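Local coordinates for protein VMB-1 (Vibrio alginolyticus, PDB 6JV4) that is a subclass B1 metallo-beta-lactamase that holds two zinc ions and probably inactivates beta-lactam antibiotics by hydrolysing the beta-lactam ring, at residues His82-Ala87 against Thr176-Ile181; Leu106-Leu111 against Lys116-Asp121; Glu183-Met188 against Leu220-Ala225; Lys190-Tyr195 against Ser212-Thr217. All coordinates share one frame; numbering follows the deposited sequence.

In the fold
The chain first lays down five of the seven strands of one sheet (13-16 to 74-79). Just after strand 74-79, H82-A87 brings ligands to the two zinc ions. Contact 1 closes a long loop from here to T176-I181, which precedes helix 184-194. Contact 2 lies within that loop and is short-range: it turns helix 105-113 back toward edge strand 121-123. F83 packs on this helix, so contacts 1 and 2 touch. Contacts 3 and 4 follow contact 1 in series; both pack helix 184-194 nearly antiparallel to helix 212-226, with strand 200-203 between them in the chain. Contact 4 lies inside contact 3 along the chain. I181 meets A221 and A224, which ties contact 1 to contact 3.

Contact 1 (His82-Ala87 against Thr176-Ile181); sequences HFHEDA and TGDANI. With ZN (zinc ion), chain E; ZN (zinc ion), chain F.
H84 links zinc to D178 through the two nitrogens of one imidazole ring. Its CB lies beside the metal without binding it. CG is turned away from the carbonyl carbon (chi1 -69°), which aims ND1 at the zinc ion of chain E, 2.0 Å away. H82 NE2 binds the same zinc at 2.1 Å, and H144 joins them there. CD2 lies 3.6 Å above one face of the F83 ring, toward its rim. CE1 is near both the zinc and D178 OD2. At the tip, H84 NE2 donates to D178 OD2 over 2.8 Å, nearly straight (166°). The carboxylate oxygen sits near the imidazole plane and uses its anti lone pair, although ring and carboxylate planes are 43° apart. F83 CZ also meets D178 OD2, at 3.5 Å. D178 is thus a second-shell residue that helps fix the rotation of a zinc ligand. The run HFHED is the HxHxD zinc-binding motif of the superfamily. Its D86 binds the other zinc through OD2, with C163 and H205. H84 occupies the N-cap position of helix 85-88. F83 packs on T107, L110 and L111 of helix 105-113, while D178 comes from the loop between strand 158-162 and helix 184-194.

Contact 2 (Leu106-Leu111 against Lys116-Asp121); sequences LTNKLL and KEVSSD
L111 and K116 lie 4.8 Å apart at their CA atoms, where the chain leaves helix 105-113 and runs back past N108. K116 N donates to L111 O across 2.8 Å. The N108 side chain does most of the polar work. Its CG stands anti to the carbonyl carbon (chi1 -78°), which brings the amide alongside V118 and S119. OD1 accepts from S119 N at 3.0 Å, an almost straight bond (169°) with the donor above the carbonyl plane. ND2 donates to S119 OG at 3.0 Å, with the hydroxyl in the amide plane. ND2 also meets E122 OE1. The buried amide is therefore held by both its oxygen and its nitrogen, which sets its flip. Helix 105-113 connects strand 100-104 to the parallel neighbouring strand 121-123, a beta-alpha-beta crossover. N108 fastens the returning loop to the helix just before the second strand begins. S119 OG passes the chain of bonds on to D121 O at 2.7 Å. V118 CB packs against N108 OD1 at 3.4 Å, the two side chains crossing at about a right angle. L111 splits its two methyls. CD2 meets K116 CB at 3.9 Å, and CD1 faces the E117 carbonyl oxygen. L111 also packs on I91 of helix 91-96. The carboxylate of E117 turns to N95 of that same helix.

Contact 3 (Glu183-Met188 against Leu220-Ala225); sequences EWPNSM and LALSAA
W184 O accepts M188 N at 2.8 Å, within helix 184-194. The same W184 touches A221 of helix 212-226. No hydrogen bond joins the two segments, so their contact is apolar. The short axes run nearly antiparallel, 161° apart and 9.5 Å at closest approach. The A221 methyl, CB, touches two consecutive residues. W184 CB meets it at 3.8 Å, and P185 CG reaches it at the same distance. P185 and A221 have the nearest CA atoms of the two segments, 6.1 Å apart. CG of P185 also meets L222 CD2 at 3.6 Å, and P185 CB is nearly as near to that methyl. The leucine CG lies beside its own backbone N (chi1 -73°), which brings CD2 against the CB-CG edge of the pyrrolidine ring. L222, itself exposed, borders the proline there. The indole of W184 heads the other way, inward. Its CG is anti to the backbone N (chi1 -156°), and NE1 donates to F164 O while the ring stacks on F164. This anchors the indole beside H144, a zinc ligand, with side chains about 4 Å apart. Q218 NE2 donates to P185 O, a polar tie between the helices next to the apolar patch. I181, from the loop before helix 184-194, packs on A221 and A224 of helix 212-226, and L220 touches L173. Further along the pair, M188 lies against L214 and T217.

Contact 4 (Lys190-Tyr195 against Ser212-Thr217); sequences KVINRY and SLLKHT
Apolar contacts carry the join between I192 and L214, whose side chains slide past each other in opposite directions. I192 CG1 meets L214 CB at 3.7 Å. L214 CD1 touches both I192 CG1 and V191 CG1, the latter at 4.0 Å; the V191 and L214 side chains cross at about a right angle. V191 CG1 is anti to its backbone N (chi1 175°), where it also borders the edge of the Y195 ring. The aliphatic part of K215 also packs on I192. Its chain bends at chi2 (61°), which brings CE to 3.7 Å from I192 CG2 at the more exposed edge. No hydrogen bond joins the two segments. Within helix 212-226, L213 O accepts T217 N and T217 OG1, both at 3.0 Å, from opposite faces of its plane. T217 OG1 in turn meets K166 N. Among the rings, R194 lays CG over a face of Y195 and makes a cation-pi contact with F138. The short axes are 10.1 Å apart and nearly antiparallel, at 158°. This helix pair rests on the five-strand sheet: V191 and L214 both pack on L159 of strand 158-162, and L214 also reaches V201 of strand 200-203.

Contact 1 (His82-Ala87 against Thr176-Ile181)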
loop_
_atom_site.group_PDB
_atom_site.type_symbol
_atom_site.label_atom_id
_atom_site.label_comp_id
_atom_site.label_asym_id
_atom_site.label_seq_id
_atom_site.Cartn_x
_atom_site.Cartn_y
_atom_site.Cartn_z
ATOM N N HIS A 82 5.277 1.290 -2.332
ATOM C CA HIS A 82 6.331 2.296 -2.585
ATOM C C HIS A 82 7.568 1.966 -1.768
ATOM O O HIS A 82 7.532 0.983 -1.049
ATOM C CB HIS A 82 5.882 3.732 -2.402
ATOM C CG HIS A 82 5.653 4.212 -1.024
ATOM N ND1 HIS A 82 4.582 3.799 -0.288
ATOM C CD2 HIS A 82 6.301 5.146 -0.281
ATOM C CE1 HIS A 82 4.564 4.461 0.867
ATOM N NE2 HIS A 82 5.648 5.254 0.912
ATOM N N PHE A 83 8.660 2.682 -2.024
ATOM C CA PHE A 83 9.985 2.254 -1.511
ATOM C C PHE A 83 10.158 2.578 -0.026
ATOM O O PHE A 83 11.138 2.056 0.553
ATOM C CB PHE A 83 11.118 2.862 -2.341
ATOM C CG PHE A 83 11.444 4.295 -2.049
ATOM C CD1 PHE A 83 10.660 5.309 -2.558
ATOM C CD2 PHE A 83 12.558 4.634 -1.274
ATOM C CE1 PHE A 83 10.977 6.643 -2.335
ATOM C CE2 PHE A 83 12.853 5.968 -1.047
ATOM C CZ PHE A 83 12.106 6.959 -1.614
ATOM N N HIS A 84 9.311 3.416 0.581
ATOM C CA HIS A 84 9.454 3.778 2.017
ATOM C C HIS A 84 9.251 2.528 2.902
ATOM O O HIS A 84 8.546 1.573 2.525
ATOM C CB HIS A 84 8.520 4.919 2.417
ATOM C CG HIS A 84 8.848 6.248 1.847
ATOM N ND1 HIS A 84 7.917 7.256 1.784
ATOM C CD2 HIS A 84 9.976 6.752 1.313
ATOM C CE1 HIS A 84 8.463 8.338 1.267
ATOM N NE2 HIS A 84 9.744 8.057 0.970
ATOM N N GLU A 85 9.723 2.590 4.158
ATOM C CA GLU A 85 9.709 1.465 5.124
ATOM C C GLU A 85 8.287 1.080 5.547
ATOM O O GLU A 85 8.081 -0.087 5.835
ATOM C CB GLU A 85 10.510 1.861 6.372
ATOM C CG GLU A 85 10.666 0.742 7.377
ATOM C CD GLU A 85 11.090 1.225 8.759
ATOM O OE1 GLU A 85 11.493 2.416 8.888
ATOM O OE2 GLU A 85 11.027 0.418 9.686
ATOM N N ASP A 86 7.313 1.989 5.563
ATOM C CA ASP A 86 5.934 1.575 5.931
ATOM C C ASP A 86 5.305 0.633 4.887
ATOM O O ASP A 86 4.294 -0.033 5.190
ATOM C CB ASP A 86 5.027 2.776 6.212
ATOM C CG ASP A 86 4.851 3.758 5.092
ATOM O OD1 ASP A 86 5.692 3.785 4.143
ATOM O OD2 ASP A 86 3.882 4.545 5.188
ATOM N N ALA A 87 5.796 0.653 3.641
ATOM C CA ALA A 87 5.258 -0.197 2.572
ATOM C C ALA A 87 6.168 -1.398 2.353
ATOM O O ALA A 87 5.615 -2.463 2.082
ATOM C CB ALA A 87 5.073 0.607 1.316
ATOM N N THR A 176 6.598 15.021 2.565
ATOM C CA THR A 176 6.709 15.379 1.134
ATOM C C THR A 176 8.145 15.430 0.672
ATOM O O THR A 176 8.354 15.836 -0.490
ATOM C CB THR A 176 5.983 16.691 0.809
ATOM O OG1 THR A 176 6.561 17.713 1.612
ATOM C CG2 THR A 176 4.494 16.595 1.036
ATOM N N GLY A 177 9.094 14.918 1.477
ATOM C CA GLY A 177 10.516 14.949 1.090
ATOM C C GLY A 177 10.771 14.283 -0.226
ATOM O O GLY A 177 11.725 14.653 -0.917
ATOM N N ASP A 178 10.017 13.218 -0.555
ATOM C CA ASP A 178 10.214 12.433 -1.779
ATOM C C ASP A 178 9.019 12.604 -2.716
ATOM O O ASP A 178 8.970 11.902 -3.756
ATOM C CB ASP A 178 10.405 10.947 -1.440
ATOM C CG ASP A 178 11.695 10.699 -0.662
ATOM O OD1 ASP A 178 12.705 11.303 -1.081
ATOM O OD2 ASP A 178 11.667 9.901 0.279
ATOM N N ALA A 179 8.152 13.576 -2.440
ATOM C CA ALA A 179 6.899 13.763 -3.218
ATOM C C ALA A 179 7.102 14.629 -4.475
ATOM O O ALA A 179 8.112 15.388 -4.599
ATOM C CB ALA A 179 5.863 14.366 -2.313
ATOM N N ASN A 180 6.188 14.489 -5.423
ATOM C CA ASN A 180 6.054 15.313 -6.632
ATOM C C ASN A 180 4.706 16.013 -6.497
ATOM O O ASN A 180 3.684 15.451 -6.993
ATOM C CB ASN A 180 6.172 14.506 -7.901
ATOM C CG ASN A 180 6.315 15.393 -9.100
ATOM O OD1 ASN A 180 5.737 16.485 -9.134
ATOM N ND2 ASN A 180 7.022 14.881 -10.100
ATOM N N ILE A 181 4.697 17.131 -5.779
ATOM C CA ILE A 181 3.414 17.818 -5.472
ATOM C C ILE A 181 2.745 18.284 -6.773
ATOM O O ILE A 181 1.479 18.214 -6.830
ATOM C CB ILE A 181 3.600 18.923 -4.421
ATOM C CG1 ILE A 181 3.923 18.278 -3.073
ATOM C CG2 ILE A 181 2.361 19.789 -4.323
ATOM C CD1 ILE A 181 4.440 19.246 -2.015
HETATM ZN ZN ZN E . 5.960 7.008 2.072
HETATM ZN ZN ZN F . 3.328 6.440 4.560
#

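Contact 2 (Leu106-Leu111 against Lys116-Asp121)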
loop_
_atom_site.group_PDB
_atom_site.type_symbol
_atom_site.label_atom_id
_atom_site.label_comp_id
_atom_site.label_asym_id
_atom_site.label_seq_id
_atom_site.Cartn_x
_atom_site.Cartn_y
_atom_site.Cartn_z
ATOM N N LEU A 106 10.654 1.172 -10.906
ATOM C CA LEU A 106 10.921 2.448 -10.220
ATOM C C LEU A 106 11.105 2.206 -8.722
ATOM O O LEU A 106 12.008 2.856 -8.108
ATOM C CB LEU A 106 9.779 3.446 -10.440
ATOM C CG LEU A 106 9.598 4.045 -11.828
ATOM C CD1 LEU A 106 8.371 4.949 -11.855
ATOM C CD2 LEU A 106 10.871 4.812 -12.232
ATOM N N THR A 107 10.278 1.386 -8.096
ATOM C CA THR A 107 10.460 1.123 -6.660
ATOM C C THR A 107 11.874 0.521 -6.454
ATOM O O THR A 107 12.593 0.901 -5.497
ATOM C CB THR A 107 9.329 0.257 -6.101
ATOM O OG1 THR A 107 8.111 0.994 -6.220
ATOM C CG2 THR A 107 9.616 -0.160 -4.682
ATOM N N ASN A 108 12.252 -0.466 -7.271
ATOM C CA ASN A 108 13.541 -1.167 -7.073
ATOM C C ASN A 108 14.698 -0.199 -7.333
ATOM O O ASN A 108 15.694 -0.249 -6.580
ATOM C CB ASN A 108 13.643 -2.427 -7.921
ATOM C CG ASN A 108 12.846 -3.563 -7.311
ATOM O OD1 ASN A 108 12.696 -3.675 -6.080
ATOM N ND2 ASN A 108 12.328 -4.423 -8.188
ATOM N N LYS A 109 14.545 0.732 -8.280
ATOM C CA LYS A 109 15.535 1.826 -8.478
ATOM C C LYS A 109 15.751 2.537 -7.139
ATOM O O LYS A 109 16.944 2.789 -6.765
ATOM C CB LYS A 109 15.110 2.807 -9.563
ATOM C CG LYS A 109 16.022 4.034 -9.668
ATOM C CD LYS A 109 15.586 5.009 -10.683
ATOM C CE LYS A 109 14.388 5.848 -10.271
ATOM N NZ LYS A 109 14.014 6.802 -11.343
ATOM N N LEU A 110 14.668 2.913 -6.476
ATOM C CA LEU A 110 14.754 3.748 -5.251
ATOM C C LEU A 110 15.194 2.912 -4.052
ATOM O O LEU A 110 15.978 3.444 -3.229
ATOM C CB LEU A 110 13.434 4.475 -5.043
ATOM C CG LEU A 110 13.137 5.467 -6.162
ATOM C CD1 LEU A 110 11.768 6.099 -6.024
ATOM C CD2 LEU A 110 14.194 6.545 -6.199
ATOM N N LEU A 111 14.840 1.630 -3.999
ATOM C CA LEU A 111 15.396 0.777 -2.923
ATOM C C LEU A 111 16.907 0.674 -3.148
ATOM O O LEU A 111 17.681 0.831 -2.155
ATOM C CB LEU A 111 14.719 -0.590 -2.958
ATOM C CG LEU A 111 13.263 -0.615 -2.511
ATOM C CD1 LEU A 111 12.647 -1.958 -2.895
ATOM C CD2 LEU A 111 13.101 -0.372 -1.027
ATOM N N LYS A 116 18.981 -0.646 -0.123
ATOM C CA LYS A 116 17.985 -1.614 0.388
ATOM C C LYS A 116 17.854 -2.770 -0.602
ATOM O O LYS A 116 18.026 -2.568 -1.843
ATOM C CB LYS A 116 16.626 -0.933 0.539
ATOM C CG LYS A 116 16.617 0.246 1.491
ATOM C CD LYS A 116 16.422 -0.220 2.903
ATOM C CE LYS A 116 16.118 0.880 3.891
ATOM N NZ LYS A 116 17.332 1.190 4.677
ATOM N N GLU A 117 17.518 -3.936 -0.060
ATOM C CA GLU A 117 17.328 -5.150 -0.877
ATOM C C GLU A 117 16.135 -4.902 -1.806
ATOM O O GLU A 117 15.108 -4.451 -1.313
ATOM C CB GLU A 117 17.080 -6.337 0.049
ATOM C CG GLU A 117 17.067 -7.680 -0.663
ATOM C CD GLU A 117 16.992 -8.869 0.286
ATOM O OE1 GLU A 117 17.436 -8.710 1.417
ATOM O OE2 GLU A 117 16.451 -9.934 -0.096
ATOM N N VAL A 118 16.272 -5.292 -3.065
ATOM C CA VAL A 118 15.210 -5.182 -4.093
ATOM C C VAL A 118 14.302 -6.391 -3.994
ATOM O O VAL A 118 14.652 -7.425 -3.389
ATOM C CB VAL A 118 15.810 -4.991 -5.496
ATOM C CG1 VAL A 118 16.597 -3.698 -5.578
ATOM C CG2 VAL A 118 16.617 -6.188 -5.976
ATOM N N SER A 119 13.126 -6.259 -4.587
ATOM C CA SER A 119 12.126 -7.349 -4.678
ATOM C C SER A 119 12.719 -8.517 -5.464
ATOM O O SER A 119 13.657 -8.330 -6.293
ATOM C CB SER A 119 10.853 -6.834 -5.311
ATOM O OG SER A 119 11.019 -6.636 -6.708
ATOM N N SER A 120 12.140 -9.690 -5.270
ATOM C CA SER A 120 12.545 -10.898 -6.040
ATOM C C SER A 120 12.038 -10.786 -7.482
ATOM O O SER A 120 12.643 -11.338 -8.409
ATOM C CB SER A 120 12.076 -12.136 -5.341
ATOM O OG SER A 120 10.656 -12.276 -5.322
ATOM N N ASP A 121 10.864 -10.190 -7.673
ATOM C CA ASP A 121 10.131 -10.156 -8.940
ATOM C C ASP A 121 9.821 -8.693 -9.285
ATOM O O ASP A 121 9.397 -7.967 -8.378
ATOM C CB ASP A 121 8.856 -10.988 -8.826
ATOM C CG ASP A 121 9.219 -12.469 -8.728
ATOM O OD1 ASP A 121 9.653 -12.894 -7.675
ATOM O OD2 ASP A 121 9.207 -13.106 -9.763
#

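Contact 3 (Glu183-Met188 against Leu220-Ala225)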
loop_
_atom_site.group_PDB
_atom_site.type_symbol
_atom_site.label_atom_id
_atom_site.label_comp_id
_atom_site.label_asym_id
_atom_site.label_seq_id
_atom_site.Cartn_x
_atom_site.Cartn_y
_atom_site.Cartn_z
ATOM N N GLU A 183 2.821 16.938 -9.775
ATOM C CA GLU A 183 2.279 15.820 -10.582
ATOM C C GLU A 183 1.105 15.185 -9.838
ATOM O O GLU A 183 0.215 14.620 -10.519
ATOM C CB GLU A 183 3.354 14.782 -10.913
ATOM C CG GLU A 183 2.950 13.816 -12.005
ATOM C CD GLU A 183 2.708 14.424 -13.394
ATOM O OE1 GLU A 183 3.078 15.616 -13.612
ATOM O OE2 GLU A 183 1.999 13.775 -14.188
ATOM N N TRP A 184 1.079 15.236 -8.508
ATOM C CA TRP A 184 0.137 14.413 -7.722
ATOM C C TRP A 184 -1.315 14.584 -8.184
ATOM O O TRP A 184 -2.050 13.619 -8.312
ATOM C CB TRP A 184 0.296 14.723 -6.246
ATOM C CG TRP A 184 -0.129 13.665 -5.269
ATOM C CD1 TRP A 184 -1.088 12.677 -5.402
ATOM C CD2 TRP A 184 0.354 13.557 -3.930
ATOM N NE1 TRP A 184 -1.225 11.978 -4.240
ATOM C CE2 TRP A 184 -0.344 12.488 -3.320
ATOM C CE3 TRP A 184 1.332 14.248 -3.193
ATOM C CZ2 TRP A 184 -0.135 12.108 -2.005
ATOM C CZ3 TRP A 184 1.603 13.797 -1.930
ATOM C CH2 TRP A 184 0.870 12.782 -1.337
ATOM N N PRO A 185 -1.830 15.805 -8.422
ATOM C CA PRO A 185 -3.235 15.915 -8.826
ATOM C C PRO A 185 -3.535 15.265 -10.176
ATOM O O PRO A 185 -4.625 14.731 -10.354
ATOM C CB PRO A 185 -3.453 17.420 -8.874
ATOM C CG PRO A 185 -2.340 18.024 -8.052
ATOM C CD PRO A 185 -1.165 17.097 -8.209
ATOM N N ASN A 186 -2.609 15.333 -11.128
ATOM C CA ASN A 186 -2.781 14.688 -12.448
ATOM C C ASN A 186 -2.763 13.162 -12.255
ATOM O O ASN A 186 -3.607 12.444 -12.794
ATOM C CB ASN A 186 -1.696 15.099 -13.446
ATOM C CG ASN A 186 -1.979 14.584 -14.842
ATOM O OD1 ASN A 186 -3.066 14.802 -15.387
ATOM N ND2 ASN A 186 -1.033 13.872 -15.429
ATOM N N SER A 187 -1.808 12.654 -11.504
ATOM C CA SER A 187 -1.770 11.200 -11.211
ATOM C C SER A 187 -3.076 10.775 -10.552
ATOM O O SER A 187 -3.606 9.722 -10.871
ATOM C CB SER A 187 -0.597 10.922 -10.315
ATOM O OG SER A 187 0.603 11.317 -10.986
ATOM N N MET A 188 -3.554 11.571 -9.601
ATOM C CA MET A 188 -4.823 11.261 -8.895
ATOM C C MET A 188 -6.015 11.238 -9.878
ATOM O O MET A 188 -6.919 10.363 -9.699
ATOM C CB MET A 188 -5.090 12.233 -7.751
ATOM C CG MET A 188 -6.258 11.760 -6.859
ATOM S SD MET A 188 -5.981 10.114 -6.105
ATOM C CE MET A 188 -4.644 10.496 -5.001
ATOM N N LEU A 220 -5.865 18.497 -1.595
ATOM C CA LEU A 220 -4.712 18.773 -0.694
ATOM C C LEU A 220 -3.474 19.058 -1.539
ATOM O O LEU A 220 -2.691 19.991 -1.147
ATOM C CB LEU A 220 -4.413 17.591 0.217
ATOM C CG LEU A 220 -5.414 17.343 1.345
ATOM C CD1 LEU A 220 -5.034 16.112 2.111
ATOM C CD2 LEU A 220 -5.502 18.506 2.269
ATOM N N ALA A 221 -3.257 18.298 -2.608
ATOM C CA ALA A 221 -2.046 18.484 -3.431
ATOM C C ALA A 221 -2.156 19.823 -4.174
ATOM O O ALA A 221 -1.147 20.563 -4.292
ATOM C CB ALA A 221 -1.800 17.326 -4.348
ATOM N N LEU A 222 -3.337 20.151 -4.689
ATOM C CA LEU A 222 -3.499 21.433 -5.393
ATOM C C LEU A 222 -3.274 22.587 -4.407
ATOM O O LEU A 222 -2.596 23.588 -4.815
ATOM C CB LEU A 222 -4.868 21.462 -6.045
ATOM C CG LEU A 222 -5.033 20.575 -7.261
ATOM C CD1 LEU A 222 -6.511 20.443 -7.585
ATOM C CD2 LEU A 222 -4.224 21.016 -8.505
ATOM N N SER A 223 -3.745 22.482 -3.164
ATOM C CA SER A 223 -3.557 23.556 -2.161
ATOM C C SER A 223 -2.084 23.693 -1.795
ATOM O O SER A 223 -1.621 24.836 -1.608
ATOM C CB SER A 223 -4.405 23.339 -0.968
ATOM O OG SER A 223 -5.744 23.394 -1.420
ATOM N N ALA A 224 -1.354 22.581 -1.730
ATOM C CA ALA A 224 0.096 22.576 -1.395
ATOM C C ALA A 224 0.884 23.293 -2.494
ATOM O O ALA A 224 1.835 24.033 -2.142
ATOM C CB ALA A 224 0.614 21.171 -1.231
ATOM N N ALA A 225 0.541 23.093 -3.770
ATOM C CA ALA A 225 1.161 23.834 -4.897
ATOM C C ALA A 225 0.830 25.335 -4.738
ATOM O O ALA A 225 1.765 26.138 -4.808
ATOM C CB ALA A 225 0.711 23.277 -6.220
#

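Contact 4 (Lys190-Tyr195 against Ser212-Thr217)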
loop_
_atom_site.group_PDB
_atom_site.type_symbol
_atom_site.label_atom_id
_atom_site.label_comp_id
_atom_site.label_asym_id
_atom_site.label_seq_id
_atom_site.Cartn_x
_atom_site.Cartn_y
_atom_site.Cartn_z
ATOM N N LYS A 190 -5.970 10.292 -12.917
ATOM C CA LYS A 190 -5.935 8.985 -13.621
ATOM C C LYS A 190 -6.633 7.925 -12.783
ATOM O O LYS A 190 -7.398 7.105 -13.328
ATOM C CB LYS A 190 -4.488 8.617 -13.958
ATOM C CG LYS A 190 -3.875 9.584 -14.957
ATOM C CD LYS A 190 -2.490 9.183 -15.348
ATOM C CE LYS A 190 -1.879 10.198 -16.281
ATOM N NZ LYS A 190 -0.408 10.069 -16.196
ATOM N N VAL A 191 -6.388 7.925 -11.469
ATOM C CA VAL A 191 -7.005 6.939 -10.550
ATOM C C VAL A 191 -8.509 7.202 -10.483
ATOM O O VAL A 191 -9.259 6.258 -10.510
ATOM C CB VAL A 191 -6.313 6.969 -9.182
ATOM C CG1 VAL A 191 -7.010 6.060 -8.187
ATOM C CG2 VAL A 191 -4.863 6.587 -9.349
ATOM N N ILE A 192 -8.894 8.447 -10.293
ATOM C CA ILE A 192 -10.333 8.826 -10.252
ATOM C C ILE A 192 -11.023 8.315 -11.523
ATOM O O ILE A 192 -12.123 7.799 -11.445
ATOM C CB ILE A 192 -10.459 10.329 -10.078
ATOM C CG1 ILE A 192 -10.055 10.745 -8.667
ATOM C CG2 ILE A 192 -11.864 10.800 -10.411
ATOM C CD1 ILE A 192 -9.831 12.224 -8.504
ATOM N N ASN A 193 -10.431 8.552 -12.678
ATOM C CA ASN A 193 -11.073 8.191 -13.970
ATOM C C ASN A 193 -11.143 6.674 -14.113
ATOM O O ASN A 193 -12.094 6.122 -14.723
ATOM C CB ASN A 193 -10.283 8.823 -15.105
ATOM C CG ASN A 193 -10.458 10.320 -15.208
ATOM O OD1 ASN A 193 -11.299 10.900 -14.539
ATOM N ND2 ASN A 193 -9.642 10.941 -16.006
ATOM N N ARG A 194 -10.145 5.977 -13.614
ATOM C CA ARG A 194 -10.023 4.505 -13.801
ATOM C C ARG A 194 -10.970 3.737 -12.888
ATOM O O ARG A 194 -11.404 2.636 -13.291
ATOM C CB ARG A 194 -8.565 4.083 -13.615
ATOM C CG ARG A 194 -8.286 2.636 -13.965
ATOM C CD ARG A 194 -6.786 2.376 -13.908
ATOM N NE ARG A 194 -6.440 1.001 -14.199
ATOM C CZ ARG A 194 -6.184 0.549 -15.413
ATOM N NH1 ARG A 194 -6.280 1.364 -16.453
ATOM N NH2 ARG A 194 -5.839 -0.712 -15.590
ATOM N N TYR A 195 -11.281 4.251 -11.694
ATOM C CA TYR A 195 -12.036 3.514 -10.663
ATOM C C TYR A 195 -13.215 4.347 -10.173
ATOM O O TYR A 195 -13.393 4.540 -8.963
ATOM C CB TYR A 195 -11.124 3.105 -9.509
ATOM C CG TYR A 195 -9.874 2.391 -9.933
ATOM C CD1 TYR A 195 -9.900 1.098 -10.410
ATOM C CD2 TYR A 195 -8.652 3.015 -9.810
ATOM C CE1 TYR A 195 -8.744 0.462 -10.828
ATOM C CE2 TYR A 195 -7.492 2.377 -10.179
ATOM C CZ TYR A 195 -7.531 1.096 -10.681
ATOM O OH TYR A 195 -6.420 0.420 -11.069
ATOM N N SER A 212 -14.380 9.628 -2.087
ATOM C CA SER A 212 -14.084 11.033 -1.737
ATOM C C SER A 212 -12.637 11.168 -1.264
ATOM O O SER A 212 -12.077 12.259 -1.402
ATOM C CB SER A 212 -15.058 11.614 -0.762
ATOM O OG SER A 212 -14.892 11.101 0.522
ATOM N N LEU A 213 -11.995 10.097 -0.767
ATOM C CA LEU A 213 -10.590 10.239 -0.325
ATOM C C LEU A 213 -9.732 10.642 -1.518
ATOM O O LEU A 213 -8.750 11.352 -1.329
ATOM C CB LEU A 213 -10.045 8.956 0.310
ATOM C CG LEU A 213 -10.366 8.744 1.795
ATOM C CD1 LEU A 213 -11.854 8.752 2.090
ATOM C CD2 LEU A 213 -9.726 7.455 2.283
ATOM N N LEU A 214 -10.034 10.158 -2.704
ATOM C CA LEU A 214 -9.242 10.499 -3.894
ATOM C C LEU A 214 -9.366 11.999 -4.181
ATOM O O LEU A 214 -8.387 12.647 -4.509
ATOM C CB LEU A 214 -9.734 9.693 -5.089
ATOM C CG LEU A 214 -9.730 8.175 -4.975
ATOM C CD1 LEU A 214 -10.220 7.603 -6.281
ATOM C CD2 LEU A 214 -8.378 7.624 -4.562
ATOM N N LYS A 215 -10.609 12.492 -4.156
ATOM C CA LYS A 215 -10.907 13.920 -4.451
ATOM C C LYS A 215 -10.270 14.799 -3.373
ATOM O O LYS A 215 -9.749 15.878 -3.718
ATOM C CB LYS A 215 -12.422 14.144 -4.520
ATOM C CG LYS A 215 -13.101 13.620 -5.779
ATOM C CD LYS A 215 -12.951 12.125 -5.963
ATOM C CE LYS A 215 -13.625 11.612 -7.218
ATOM N NZ LYS A 215 -15.102 11.622 -7.092
ATOM N N HIS A 216 -10.318 14.344 -2.119
ATOM C CA HIS A 216 -9.735 15.108 -0.993
ATOM C C HIS A 216 -8.229 15.239 -1.214
ATOM O O HIS A 216 -7.685 16.321 -1.043
ATOM C CB HIS A 216 -10.090 14.432 0.338
ATOM C CG HIS A 216 -9.538 15.175 1.504
ATOM N ND1 HIS A 216 -9.852 16.531 1.758
ATOM C CD2 HIS A 216 -8.565 14.839 2.375
ATOM C CE1 HIS A 216 -9.179 16.921 2.844
ATOM N NE2 HIS A 216 -8.371 15.901 3.211
ATOM N N THR A 217 -7.565 14.124 -1.480
ATOM C CA THR A 217 -6.107 14.097 -1.695
ATOM C C THR A 217 -5.727 14.995 -2.880
ATOM O O THR A 217 -4.743 15.775 -2.778
ATOM C CB THR A 217 -5.598 12.671 -1.916
ATOM O OG1 THR A 217 -5.898 11.982 -0.703
ATOM C CG2 THR A 217 -4.115 12.654 -2.201
#